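Local coordinates for epimerase domain-containing protein (Bacillus cereus HuA2-4, PDB 6ZLK), which interconverts UDP-glucuronic acid and UDP-galacturonic acid as an NAD-dependent 4-epimerase, at residues G7-F11 with G30-F34; I63-L68 with M104-L109; A82-G86 with P97-N102. All coordinates share one frame; numbering follows the deposited sequence.

Overall arrangement
From the N terminus, strand 2-6 leads into the 7-11 loop, which contact 1 ties to the end of strand 27-31 and the residues after it, closing a loop around helix 11-21. The chain then passes through strand 56-59 to residues 63-68, where contact 2 opens; it closes only on helix 96-113. Contact 3 is nested inside that span, folding the loop after strand 77-80 against an earlier turn of the same helix. Contact 1 is complete before either begins, yet all three touch NAD. Ile31 packs on Ile63 and Thr66, Gly7 lies against Ala82, and Ile63 also reaches Ala82, joining the three contacts around the cofactor.

Contact 1: G7-F11 with G30-F34; sequences GAAGF and GIDHF. With NAD (nicotinamide-adenine-dinucleotide), chain E.
The Phe34 ring turns an edge to Ala9, its CE1 lying 3.6 Å from Ala9 CB and the methyl near the ring plane. The second flat group, the carboxylate of Asp32, is met from above its plane by Ala9 N, which donates to OD2 at 3.0 Å; the Ala9 methyl lies close to the same carboxylate. With CG anti to the backbone N (chi1 -160°), Asp32 brings its carboxylate to the adenosine ribose and takes both of its hydroxyls: NAD O2B donates to OD1 and NAD O3B to OD2, each at 2.7 Å. OD1 also accepts from Phe34 N at 2.9 Å, an Asx turn that fixes the rotation of the carboxylate. This is the nucleotide end of a Rossmann fold: Gly7 and Gly10 belong to the glycine-rich loop after the first strand, and the acid just after the second strand grips the ribose, as in NAD-dependent relatives. Gly7 N bonds to Ile31 O, while Ala8 CB presses tightly on Gly30 CA at 3.4 Å. A beta turn from Gly7 to Gly10 brings the chain to helix 11-21, whose first residue, Phe11, offers its N to NAD O2A at 2.8 Å in a nearly straight bond (167°).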
loop_
_atom_site.group_PDB
_atom_site.type_symbol
_atom_site.label_atom_id
_atom_site.label_comp_id
_atom_site.label_asym_id
_atom_site.label_seq_id
_atom_site.Cartn_x
_atom_site.Cartn_y
_atom_site.Cartn_z
ATOM N N GLY A 7 -7.174 -10.047 16.184
ATOM C CA GLY A 7 -8.435 -9.307 16.178
ATOM C C GLY A 7 -9.599 -10.152 16.663
ATOM O O GLY A 7 -10.726 -9.905 16.231
ATOM N N ALA A 8 -9.337 -11.074 17.581
ATOM C CA ALA A 8 -10.271 -12.126 18.046
ATOM C C ALA A 8 -11.477 -11.527 18.791
ATOM O O ALA A 8 -12.508 -12.236 18.891
ATOM C CB ALA A 8 -9.529 -13.107 18.899
ATOM N N ALA A 9 -11.368 -10.300 19.327
ATOM C CA ALA A 9 -12.499 -9.677 20.071
ATOM C C ALA A 9 -13.401 -8.833 19.181
ATOM O O ALA A 9 -14.479 -8.380 19.641
ATOM C CB ALA A 9 -11.940 -8.841 21.204
ATOM N N GLY A 10 -13.059 -8.716 17.905
ATOM C CA GLY A 10 -13.820 -7.919 16.944
ATOM C C GLY A 10 -15.060 -8.668 16.470
ATOM O O GLY A 10 -15.352 -9.836 16.910
ATOM N N PHE A 11 -15.793 -8.041 15.571
ATOM C CA PHE A 11 -17.054 -8.564 15.021
ATOM C C PHE A 11 -16.814 -9.943 14.395
ATOM O O PHE A 11 -17.365 -10.972 14.824
ATOM C CB PHE A 11 -17.580 -7.557 14.008
ATOM C CG PHE A 11 -18.631 -8.018 13.043
ATOM C CD1 PHE A 11 -19.623 -8.925 13.415
ATOM C CD2 PHE A 11 -18.699 -7.446 11.790
ATOM C CE1 PHE A 11 -20.607 -9.275 12.520
ATOM C CE2 PHE A 11 -19.680 -7.807 10.880
ATOM C CZ PHE A 11 -20.657 -8.704 11.260
ATOM N N GLY A 30 -6.463 -16.115 20.814
ATOM C CA GLY A 30 -6.969 -14.835 20.334
ATOM C C GLY A 30 -6.108 -13.722 20.848
ATOM O O GLY A 30 -5.690 -13.776 22.036
ATOM N N ILE A 31 -5.758 -12.769 20.015
ATOM C CA ILE A 31 -4.991 -11.601 20.475
ATOM C C ILE A 31 -5.751 -10.363 20.050
ATOM O O ILE A 31 -6.110 -10.237 18.859
ATOM C CB ILE A 31 -3.516 -11.624 20.018
ATOM C CG1 ILE A 31 -2.750 -10.435 20.614
ATOM C CG2 ILE A 31 -3.382 -11.678 18.494
ATOM C CD1 ILE A 31 -1.243 -10.576 20.502
ATOM N N ASP A 32 -5.955 -9.408 20.929
ATOM C CA ASP A 32 -6.754 -8.205 20.671
ATOM C C ASP A 32 -6.449 -7.191 21.774
ATOM O O ASP A 32 -6.604 -7.611 22.881
ATOM C CB ASP A 32 -8.221 -8.638 20.537
ATOM C CG ASP A 32 -9.048 -7.587 19.807
ATOM O OD1 ASP A 32 -8.952 -6.413 20.194
ATOM O OD2 ASP A 32 -9.718 -7.912 18.773
ATOM N N HIS A 33 -6.178 -5.917 21.487
ATOM C CA HIS A 33 -6.083 -4.952 22.625
ATOM C C HIS A 33 -7.163 -3.882 22.508
ATOM O O HIS A 33 -7.025 -2.835 23.227
ATOM C CB HIS A 33 -4.695 -4.380 22.840
ATOM C CG HIS A 33 -4.319 -3.437 21.772
ATOM N ND1 HIS A 33 -4.557 -3.771 20.451
ATOM C CD2 HIS A 33 -3.716 -2.237 21.807
ATOM C CE1 HIS A 33 -4.097 -2.772 19.698
ATOM N NE2 HIS A 33 -3.609 -1.798 20.520
ATOM N N PHE A 34 -8.303 -4.221 21.898
ATOM C CA PHE A 34 -9.565 -3.478 22.020
ATOM C C PHE A 34 -9.398 -2.054 21.485
ATOM O O PHE A 34 -9.569 -1.072 22.217
ATOM C CB PHE A 34 -10.034 -3.425 23.475
ATOM C CG PHE A 34 -10.295 -4.739 24.153
ATOM C CD1 PHE A 34 -10.696 -5.875 23.477
ATOM C CD2 PHE A 34 -10.207 -4.817 25.528
ATOM C CE1 PHE A 34 -10.929 -7.083 24.140
ATOM C CE2 PHE A 34 -10.476 -6.013 26.196
ATOM C CZ PHE A 34 -10.787 -7.153 25.493
HETATM P PA NAD E . -13.331 -5.115 14.296
HETATM O O1A NAD E . -12.857 -3.723 14.461
HETATM O O2A NAD E . -14.613 -5.548 14.942
HETATM O O5B NAD E . -12.230 -6.191 14.622
HETATM C C5B NAD E . -10.815 -5.983 14.433
HETATM C C4B NAD E . -10.104 -6.163 15.752
HETATM O O4B NAD E . -8.691 -5.952 15.530
HETATM C C3B NAD E . -10.528 -5.199 16.846
HETATM O O3B NAD E . -11.252 -5.822 17.900
HETATM C C2B NAD E . -9.218 -4.510 17.243
HETATM O O2B NAD E . -9.065 -4.244 18.626
HETATM C C1B NAD E . -8.165 -5.515 16.767
HETATM N N9A NAD E . -6.868 -4.931 16.472
HETATM C C8A NAD E . -6.589 -3.891 15.623
HETATM N N7A NAD E . -5.320 -3.587 15.569
HETATM C C5A NAD E . -4.742 -4.438 16.510
HETATM C C6A NAD E . -3.429 -4.599 16.976
HETATM N N6A NAD E . -2.389 -3.820 16.604
HETATM N N1A NAD E . -3.193 -5.583 17.876
HETATM C C2A NAD E . -4.228 -6.348 18.290
HETATM N N3A NAD E . -5.525 -6.252 17.965
HETATM C C4A NAD E . -5.705 -5.297 17.056
HETATM O O3 NAD E . -13.492 -5.265 12.706
HETATM P PN NAD E . -14.233 -6.446 11.850
HETATM O O1N NAD E . -15.416 -5.846 11.247
HETATM O O2N NAD E . -14.301 -7.632 12.680
HETATM O O5D NAD E . -13.147 -6.691 10.731
HETATM C C5D NAD E . -12.286 -7.760 10.874
HETATM C C4D NAD E . -11.436 -7.821 9.638
HETATM O O4D NAD E . -12.261 -8.043 8.480
HETATM C C3D NAD E . -10.609 -6.558 9.354
HETATM O O3D NAD E . -9.313 -6.933 8.855
HETATM C C2D NAD E . -11.369 -5.869 8.223
HETATM O O2D NAD E . -10.526 -4.986 7.477
HETATM C C1D NAD E . -11.922 -7.102 7.516
HETATM N N1N NAD E . -13.165 -6.865 6.800
HETATM C C2N NAD E . -14.325 -6.619 7.472
HETATM C C3N NAD E . -15.464 -6.398 6.780
HETATM C C7N NAD E . -16.737 -6.051 7.469
HETATM O O7N NAD E . -17.706 -5.891 6.748
HETATM N N7N NAD E . -16.767 -6.000 8.809
HETATM C C4N NAD E . -15.465 -6.537 5.380
HETATM C C5N NAD E . -14.251 -6.638 4.707
HETATM C C6N NAD E . -13.124 -6.855 5.437
#

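Contact 2: I63-L68 with M104-L109; sequences ILNTDL and MVTQQL. With NAD (nicotinamide-adenine-dinucleotide), chain E.
Gln108 and the Leu64 carbonyl are bridged by a water that lies 2.7 Å from Leu64 O and accepts from Gln108 NE2 at 3.0 Å. A second water lies 2.8 Å from Gln108 OE1 and 2.7 Å from Thr66 O, so both ends of the amide are linked to the 63-68 loop through solvent. The direct contacts are made without hydrogen bonds across the segments. Leu64 CD2 sits against the Gln108 amide, 3.4 Å from OE1, the two side chains crossing at about a right angle. Val105 splits its branches: CG1, anti to the backbone N (chi1 159°), packs on Ile63 CD1, whereas CG2 meets Leu64 CG at 3.6 Å and also faces the adenine amino group, NAD N6A. Ile63 joins packing to cofactor binding, for its N donates to NAD N1A at 3.0 Å, almost straight at 170°, and its CG2 touches Leu109 CD2. Farther along, Leu68 CD1 rests on the Gln108 carbonyl, 3.6 Å from its O. The 63-68 loop packs beside helix 96-113, with Ile63 on Ile31 of strand 27-31, while the helix itself rests on strand 77-80 through Val105 and Leu109 on His80, and Met104 and Gln107 meet Phe95 of the second subunit.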
loop_
_atom_site.group_PDB
_atom_site.type_symbol
_atom_site.label_atom_id
_atom_site.label_comp_id
_atom_site.label_asym_id
_atom_site.label_seq_id
_atom_site.Cartn_x
_atom_site.Cartn_y
_atom_site.Cartn_z
ATOM N N ILE A 63 -0.449 -6.357 18.917
ATOM C CA ILE A 63 0.544 -7.202 18.239
ATOM C C ILE A 63 1.914 -6.514 18.186
ATOM O O ILE A 63 2.920 -7.210 18.216
ATOM C CB ILE A 63 -0.012 -7.514 16.850
ATOM C CG1 ILE A 63 -1.227 -8.431 17.011
ATOM C CG2 ILE A 63 1.092 -8.119 15.986
ATOM C CD1 ILE A 63 -2.198 -8.371 15.876
ATOM N N LEU A 64 1.979 -5.208 18.047
ATOM C CA LEU A 64 3.289 -4.530 17.901
ATOM C C LEU A 64 4.054 -4.538 19.238
ATOM O O LEU A 64 5.309 -4.431 19.198
ATOM C CB LEU A 64 2.994 -3.093 17.472
ATOM C CG LEU A 64 2.362 -2.933 16.095
ATOM C CD1 LEU A 64 2.162 -1.459 15.800
ATOM C CD2 LEU A 64 3.196 -3.607 15.009
ATOM N N ASN A 65 3.361 -4.686 20.353
ATOM C CA ASN A 65 3.966 -4.757 21.711
ATOM C C ASN A 65 4.232 -6.200 22.131
ATOM O O ASN A 65 4.725 -6.404 23.232
ATOM C CB ASN A 65 3.092 -4.105 22.763
ATOM C CG ASN A 65 2.920 -2.611 22.586
ATOM O OD1 ASN A 65 3.640 -1.942 21.815
ATOM N ND2 ASN A 65 1.942 -2.052 23.293
ATOM N N THR A 66 3.873 -7.185 21.328
ATOM C CA THR A 66 3.908 -8.611 21.721
ATOM C C THR A 66 5.215 -9.218 21.226
ATOM O O THR A 66 5.606 -8.911 20.115
ATOM C CB THR A 66 2.717 -9.383 21.126
ATOM O OG1 THR A 66 1.611 -8.780 21.788
ATOM C CG2 THR A 66 2.747 -10.871 21.365
ATOM N N ASP A 67 5.744 -10.163 21.997
ATOM C CA ASP A 67 6.845 -11.060 21.576
ATOM C C ASP A 67 6.294 -12.085 20.587
ATOM O O ASP A 67 5.763 -13.107 21.024
ATOM C CB ASP A 67 7.434 -11.821 22.759
ATOM C CG ASP A 67 8.657 -12.632 22.364
ATOM O OD1 ASP A 67 8.932 -12.797 21.121
ATOM O OD2 ASP A 67 9.351 -13.059 23.305
ATOM N N LEU A 68 6.415 -11.819 19.300
ATOM C CA LEU A 68 5.741 -12.656 18.288
ATOM C C LEU A 68 6.454 -13.998 18.154
ATOM O O LEU A 68 5.782 -14.961 17.794
ATOM C CB LEU A 68 5.663 -11.903 16.965
ATOM C CG LEU A 68 4.773 -10.653 17.002
ATOM C CD1 LEU A 68 4.728 -9.987 15.635
ATOM C CD2 LEU A 68 3.373 -11.003 17.445
ATOM N N MET A 104 1.959 -2.013 9.307
ATOM C CA MET A 104 3.093 -2.396 10.182
ATOM C C MET A 104 2.768 -3.706 10.911
ATOM O O MET A 104 3.632 -4.591 10.997
ATOM C CB MET A 104 3.453 -1.318 11.213
ATOM C CG MET A 104 4.144 -0.136 10.641
ATOM S SD MET A 104 5.756 -0.570 9.964
ATOM C CE MET A 104 6.504 -1.688 11.126
ATOM N N VAL A 105 1.550 -3.900 11.391
ATOM C CA VAL A 105 1.174 -5.156 12.080
ATOM C C VAL A 105 1.341 -6.346 11.130
ATOM O O VAL A 105 1.838 -7.389 11.522
ATOM C CB VAL A 105 -0.265 -5.029 12.619
ATOM C CG1 VAL A 105 -0.897 -6.371 12.882
ATOM C CG2 VAL A 105 -0.240 -4.228 13.904
ATOM N N THR A 106 0.907 -6.195 9.901
ATOM C CA THR A 106 0.965 -7.301 8.938
ATOM C C THR A 106 2.436 -7.630 8.658
ATOM O O THR A 106 2.800 -8.818 8.665
ATOM C CB THR A 106 0.203 -6.959 7.658
ATOM O OG1 THR A 106 -1.186 -6.755 7.961
ATOM C CG2 THR A 106 0.282 -8.050 6.624
ATOM N N GLN A 107 3.244 -6.611 8.472
ATOM C CA GLN A 107 4.686 -6.859 8.229
ATOM C C GLN A 107 5.279 -7.598 9.434
ATOM O O GLN A 107 6.078 -8.535 9.229
ATOM C CB GLN A 107 5.437 -5.575 7.926
ATOM C CG GLN A 107 6.879 -5.836 7.513
ATOM C CD GLN A 107 7.874 -5.492 8.581
ATOM O OE1 GLN A 107 7.515 -5.197 9.710
ATOM N NE2 GLN A 107 9.149 -5.583 8.214
ATOM N N GLN A 108 5.006 -7.157 10.645
ATOM C CA GLN A 108 5.626 -7.802 11.819
ATOM C C GLN A 108 5.187 -9.275 11.928
ATOM O O GLN A 108 6.019 -10.141 12.287
ATOM C CB GLN A 108 5.267 -7.048 13.097
ATOM C CG GLN A 108 5.930 -5.680 13.198
ATOM C CD GLN A 108 6.196 -5.314 14.651
ATOM O OE1 GLN A 108 5.686 -5.920 15.590
ATOM N NE2 GLN A 108 6.973 -4.268 14.856
ATOM N N LEU A 109 3.919 -9.555 11.718
ATOM C CA LEU A 109 3.431 -10.957 11.732
ATOM C C LEU A 109 4.160 -11.769 10.668
ATOM O O LEU A 109 4.636 -12.849 10.992
ATOM C CB LEU A 109 1.933 -11.016 11.517
ATOM C CG LEU A 109 1.105 -10.559 12.699
ATOM C CD1 LEU A 109 -0.316 -10.451 12.253
ATOM C CD2 LEU A 109 1.204 -11.546 13.873
HETATM P PA NAD E . -13.331 -5.115 14.296
HETATM O O1A NAD E . -12.857 -3.723 14.461
HETATM O O2A NAD E . -14.613 -5.548 14.942
HETATM O O5B NAD E . -12.230 -6.191 14.622
HETATM C C5B NAD E . -10.815 -5.983 14.433
HETATM C C4B NAD E . -10.104 -6.163 15.752
HETATM O O4B NAD E . -8.691 -5.952 15.530
HETATM C C3B NAD E . -10.528 -5.199 16.846
HETATM O O3B NAD E . -11.252 -5.822 17.900
HETATM C C2B NAD E . -9.218 -4.510 17.243
HETATM O O2B NAD E . -9.065 -4.244 18.626
HETATM C C1B NAD E . -8.165 -5.515 16.767
HETATM N N9A NAD E . -6.868 -4.931 16.472
HETATM C C8A NAD E . -6.589 -3.891 15.623
HETATM N N7A NAD E . -5.320 -3.587 15.569
HETATM C C5A NAD E . -4.742 -4.438 16.510
HETATM C C6A NAD E . -3.429 -4.599 16.976
HETATM N N6A NAD E . -2.389 -3.820 16.604
HETATM N N1A NAD E . -3.193 -5.583 17.876
HETATM C C2A NAD E . -4.228 -6.348 18.290
HETATM N N3A NAD E . -5.525 -6.252 17.965
HETATM C C4A NAD E . -5.705 -5.297 17.056
HETATM O O3 NAD E . -13.492 -5.265 12.706
HETATM P PN NAD E . -14.233 -6.446 11.850
HETATM O O1N NAD E . -15.416 -5.846 11.247
HETATM O O2N NAD E . -14.301 -7.632 12.680
HETATM O O5D NAD E . -13.147 -6.691 10.731
HETATM C C5D NAD E . -12.286 -7.760 10.874
HETATM C C4D NAD E . -11.436 -7.821 9.638
HETATM O O4D NAD E . -12.261 -8.043 8.480
HETATM C C3D NAD E . -10.609 -6.558 9.354
HETATM O O3D NAD E . -9.313 -6.933 8.855
HETATM C C2D NAD E . -11.369 -5.869 8.223
HETATM O O2D NAD E . -10.526 -4.986 7.477
HETATM C C1D NAD E . -11.922 -7.102 7.516
HETATM N N1N NAD E . -13.165 -6.865 6.800
HETATM C C2N NAD E . -14.325 -6.619 7.472
HETATM C C3N NAD E . -15.464 -6.398 6.780
HETATM C C7N NAD E . -16.737 -6.051 7.469
HETATM O O7N NAD E . -17.706 -5.891 6.748
HETATM N N7N NAD E . -16.767 -6.000 8.809
HETATM C C4N NAD E . -15.465 -6.537 5.380
HETATM C C5N NAD E . -14.251 -6.638 4.707
HETATM C C6N NAD E . -13.124 -6.855 5.437
HETATM O O HOH W 1 7.587 -4.433 17.806
HETATM O O HOH W 2 5.947 -7.058 18.143
#

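Contact 3: A82-G86 with P97-N102; sequences AAIPG and PYVTNN. With NAD (nicotinamide-adenine-dinucleotide), chain E.
Ile84 is held tightly against helix 96-113 by both its backbone and its side chain. The Asn102 amide spans its peptide groups: Ile84 N donates to Asn102 OD1 at 2.8 Å (162°), in the carbonyl plane and on a lone pair, while Asn102 ND2 donates to Ile84 O at 3.1 Å, the acceptor lying in the plane of the Asn102 amide. Asn102 ND2 is also bonded to Thr152 OG1, which would further fix the amide's flip. Over the Tyr98 ring, Ile84 CG2 makes a CH-pi contact 3.7 Å from the centroid and 13° off the normal. CG2 reaches that face because it is anti to the backbone N, leaving CG1 to pack on Pro97 and Asn101. The ring's hydroxyl then donates to Gly86 O at 2.7 Å.

Toward Ala82 the packing is looser: a water donates to Ala82 O at 2.8 Å and to Asn101 O at 2.7 Å, linking two carbonyl oxygens that cannot bond each other. Here Asn101, within a wider pi-type turn at 100-102, accepts from NAD N6A through OD1 at 3.0 Å, its ND2 directed back to Pro97 O. Ala82 CB lies against the adenine, and Pro85 and Gly86 touch the UDP-sugar. Such a loop, leaving a central strand to run from cofactor to substrate, is characteristic of the extended short-chain dehydrogenase/reductase fold, with Tyr149 and Lys153 bonded to NAD nearby.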
loop_
_atom_site.group_PDB
_atom_site.type_symbol
_atom_site.label_atom_id
_atom_site.label_comp_id
_atom_site.label_asym_id
_atom_site.label_seq_id
_atom_site.Cartn_x
_atom_site.Cartn_y
_atom_site.Cartn_z
ATOM N N ALA A 82 -6.882 -8.746 12.569
ATOM C CA ALA A 82 -6.651 -7.453 13.265
ATOM C C ALA A 82 -6.452 -6.351 12.236
ATOM O O ALA A 82 -5.701 -6.579 11.253
ATOM C CB ALA A 82 -5.472 -7.505 14.169
ATOM N N ALA A 83 -7.133 -5.240 12.407
ATOM C CA ALA A 83 -7.054 -4.098 11.515
ATOM C C ALA A 83 -7.870 -2.975 12.112
ATOM O O ALA A 83 -8.655 -3.238 13.075
ATOM C CB ALA A 83 -7.607 -4.471 10.185
ATOM N N ILE A 84 -7.704 -1.810 11.530
ATOM C CA ILE A 84 -8.636 -0.682 11.734
ATOM C C ILE A 84 -9.485 -0.676 10.485
ATOM O O ILE A 84 -8.960 -0.444 9.391
ATOM C CB ILE A 84 -7.906 0.659 11.948
ATOM C CG1 ILE A 84 -7.028 0.581 13.190
ATOM C CG2 ILE A 84 -8.967 1.754 12.072
ATOM C CD1 ILE A 84 -7.748 0.451 14.506
ATOM N N PRO A 85 -10.802 -0.947 10.601
ATOM C CA PRO A 85 -11.686 -0.958 9.450
ATOM C C PRO A 85 -12.379 0.406 9.359
ATOM O O PRO A 85 -12.260 1.235 10.226
ATOM C CB PRO A 85 -12.628 -2.112 9.826
ATOM C CG PRO A 85 -12.890 -1.866 11.302
ATOM C CD PRO A 85 -11.535 -1.372 11.817
ATOM N N GLY A 86 -13.110 0.612 8.305
ATOM C CA GLY A 86 -13.998 1.790 8.268
ATOM C C GLY A 86 -13.538 2.682 7.142
ATOM O O GLY A 86 -12.489 3.395 7.290
ATOM N N PRO A 97 -3.412 5.579 12.377
ATOM C CA PRO A 97 -3.679 4.249 12.922
ATOM C C PRO A 97 -3.955 3.156 11.880
ATOM O O PRO A 97 -3.748 1.999 12.154
ATOM C CB PRO A 97 -4.935 4.498 13.776
ATOM C CG PRO A 97 -4.761 5.929 14.198
ATOM C CD PRO A 97 -4.336 6.600 12.913
ATOM N N TYR A 98 -4.492 3.531 10.729
ATOM C CA TYR A 98 -4.726 2.559 9.637
ATOM C C TYR A 98 -3.384 2.083 9.096
ATOM O O TYR A 98 -3.193 0.889 8.833
ATOM C CB TYR A 98 -5.495 3.146 8.465
ATOM C CG TYR A 98 -6.960 3.431 8.746
ATOM C CD1 TYR A 98 -7.339 4.501 9.528
ATOM C CD2 TYR A 98 -7.934 2.558 8.313
ATOM C CE1 TYR A 98 -8.689 4.784 9.726
ATOM C CE2 TYR A 98 -9.275 2.827 8.506
ATOM C CZ TYR A 98 -9.644 3.915 9.244
ATOM O OH TYR A 98 -10.975 4.137 9.451
ATOM N N VAL A 99 -2.438 3.011 8.975
ATOM C CA VAL A 99 -1.102 2.570 8.494
ATOM C C VAL A 99 -0.425 1.657 9.529
ATOM O O VAL A 99 0.111 0.631 9.215
ATOM C CB VAL A 99 -0.250 3.798 8.172
ATOM C CG1 VAL A 99 1.160 3.374 7.879
ATOM C CG2 VAL A 99 -0.820 4.573 7.023
ATOM N N THR A 100 -0.410 2.053 10.792
ATOM C CA THR A 100 0.273 1.292 11.831
ATOM C C THR A 100 -0.388 -0.085 11.998
ATOM O O THR A 100 0.276 -1.089 11.979
ATOM C CB THR A 100 0.199 2.091 13.127
ATOM O OG1 THR A 100 0.994 3.276 12.876
ATOM C CG2 THR A 100 0.724 1.270 14.290
ATOM N N ASN A 101 -1.695 -0.106 12.093
ATOM C CA ASN A 101 -2.362 -1.390 12.429
ATOM C C ASN A 101 -2.657 -2.229 11.196
ATOM O O ASN A 101 -2.854 -3.444 11.374
ATOM C CB ASN A 101 -3.616 -1.125 13.243
ATOM C CG ASN A 101 -3.228 -0.507 14.558
ATOM O OD1 ASN A 101 -2.515 -1.166 15.315
ATOM N ND2 ASN A 101 -3.587 0.751 14.775
ATOM N N ASN A 102 -2.721 -1.675 9.986
ATOM C CA ASN A 102 -3.073 -2.465 8.800
ATOM C C ASN A 102 -1.800 -2.827 8.023
ATOM O O ASN A 102 -1.852 -3.862 7.301
ATOM C CB ASN A 102 -4.081 -1.784 7.882
ATOM C CG ASN A 102 -5.423 -1.546 8.560
ATOM O OD1 ASN A 102 -5.609 -1.994 9.706
ATOM N ND2 ASN A 102 -6.294 -0.783 7.936
HETATM P PA NAD E . -13.331 -5.115 14.296
HETATM O O1A NAD E . -12.857 -3.723 14.461
HETATM O O2A NAD E . -14.613 -5.548 14.942
HETATM O O5B NAD E . -12.230 -6.191 14.622
HETATM C C5B NAD E . -10.815 -5.983 14.433
HETATM C C4B NAD E . -10.104 -6.163 15.752
HETATM O O4B NAD E . -8.691 -5.952 15.530
HETATM C C3B NAD E . -10.528 -5.199 16.846
HETATM O O3B NAD E . -11.252 -5.822 17.900
HETATM C C2B NAD E . -9.218 -4.510 17.243
HETATM O O2B NAD E . -9.065 -4.244 18.626
HETATM C C1B NAD E . -8.165 -5.515 16.767
HETATM N N9A NAD E . -6.868 -4.931 16.472
HETATM C C8A NAD E . -6.589 -3.891 15.623
HETATM N N7A NAD E . -5.320 -3.587 15.569
HETATM C C5A NAD E . -4.742 -4.438 16.510
HETATM C C6A NAD E . -3.429 -4.599 16.976
HETATM N N6A NAD E . -2.389 -3.820 16.604
HETATM N N1A NAD E . -3.193 -5.583 17.876
HETATM C C2A NAD E . -4.228 -6.348 18.290
HETATM N N3A NAD E . -5.525 -6.252 17.965
HETATM C C4A NAD E . -5.705 -5.297 17.056
HETATM O O3 NAD E . -13.492 -5.265 12.706
HETATM P PN NAD E . -14.233 -6.446 11.850
HETATM O O1N NAD E . -15.416 -5.846 11.247
HETATM O O2N NAD E . -14.301 -7.632 12.680
HETATM O O5D NAD E . -13.147 -6.691 10.731
HETATM C C5D NAD E . -12.286 -7.760 10.874
HETATM C C4D NAD E . -11.436 -7.821 9.638
HETATM O O4D NAD E . -12.261 -8.043 8.480
HETATM C C3D NAD E . -10.609 -6.558 9.354
HETATM O O3D NAD E . -9.313 -6.933 8.855
HETATM C C2D NAD E . -11.369 -5.869 8.223
HETATM O O2D NAD E . -10.526 -4.986 7.477
HETATM C C1D NAD E . -11.922 -7.102 7.516
HETATM N N1N NAD E . -13.165 -6.865 6.800
HETATM C C2N NAD E . -14.325 -6.619 7.472
HETATM C C3N NAD E . -15.464 -6.398 6.780
HETATM C C7N NAD E . -16.737 -6.051 7.469
HETATM O O7N NAD E . -17.706 -5.891 6.748
HETATM N N7N NAD E . -16.767 -6.000 8.809
HETATM C C4N NAD E . -15.465 -6.537 5.380
HETATM C C5N NAD E . -14.251 -6.638 4.707
HETATM C C6N NAD E . -13.124 -6.855 5.437
HETATM O O HOH W 3 -3.362 -5.677 9.990
#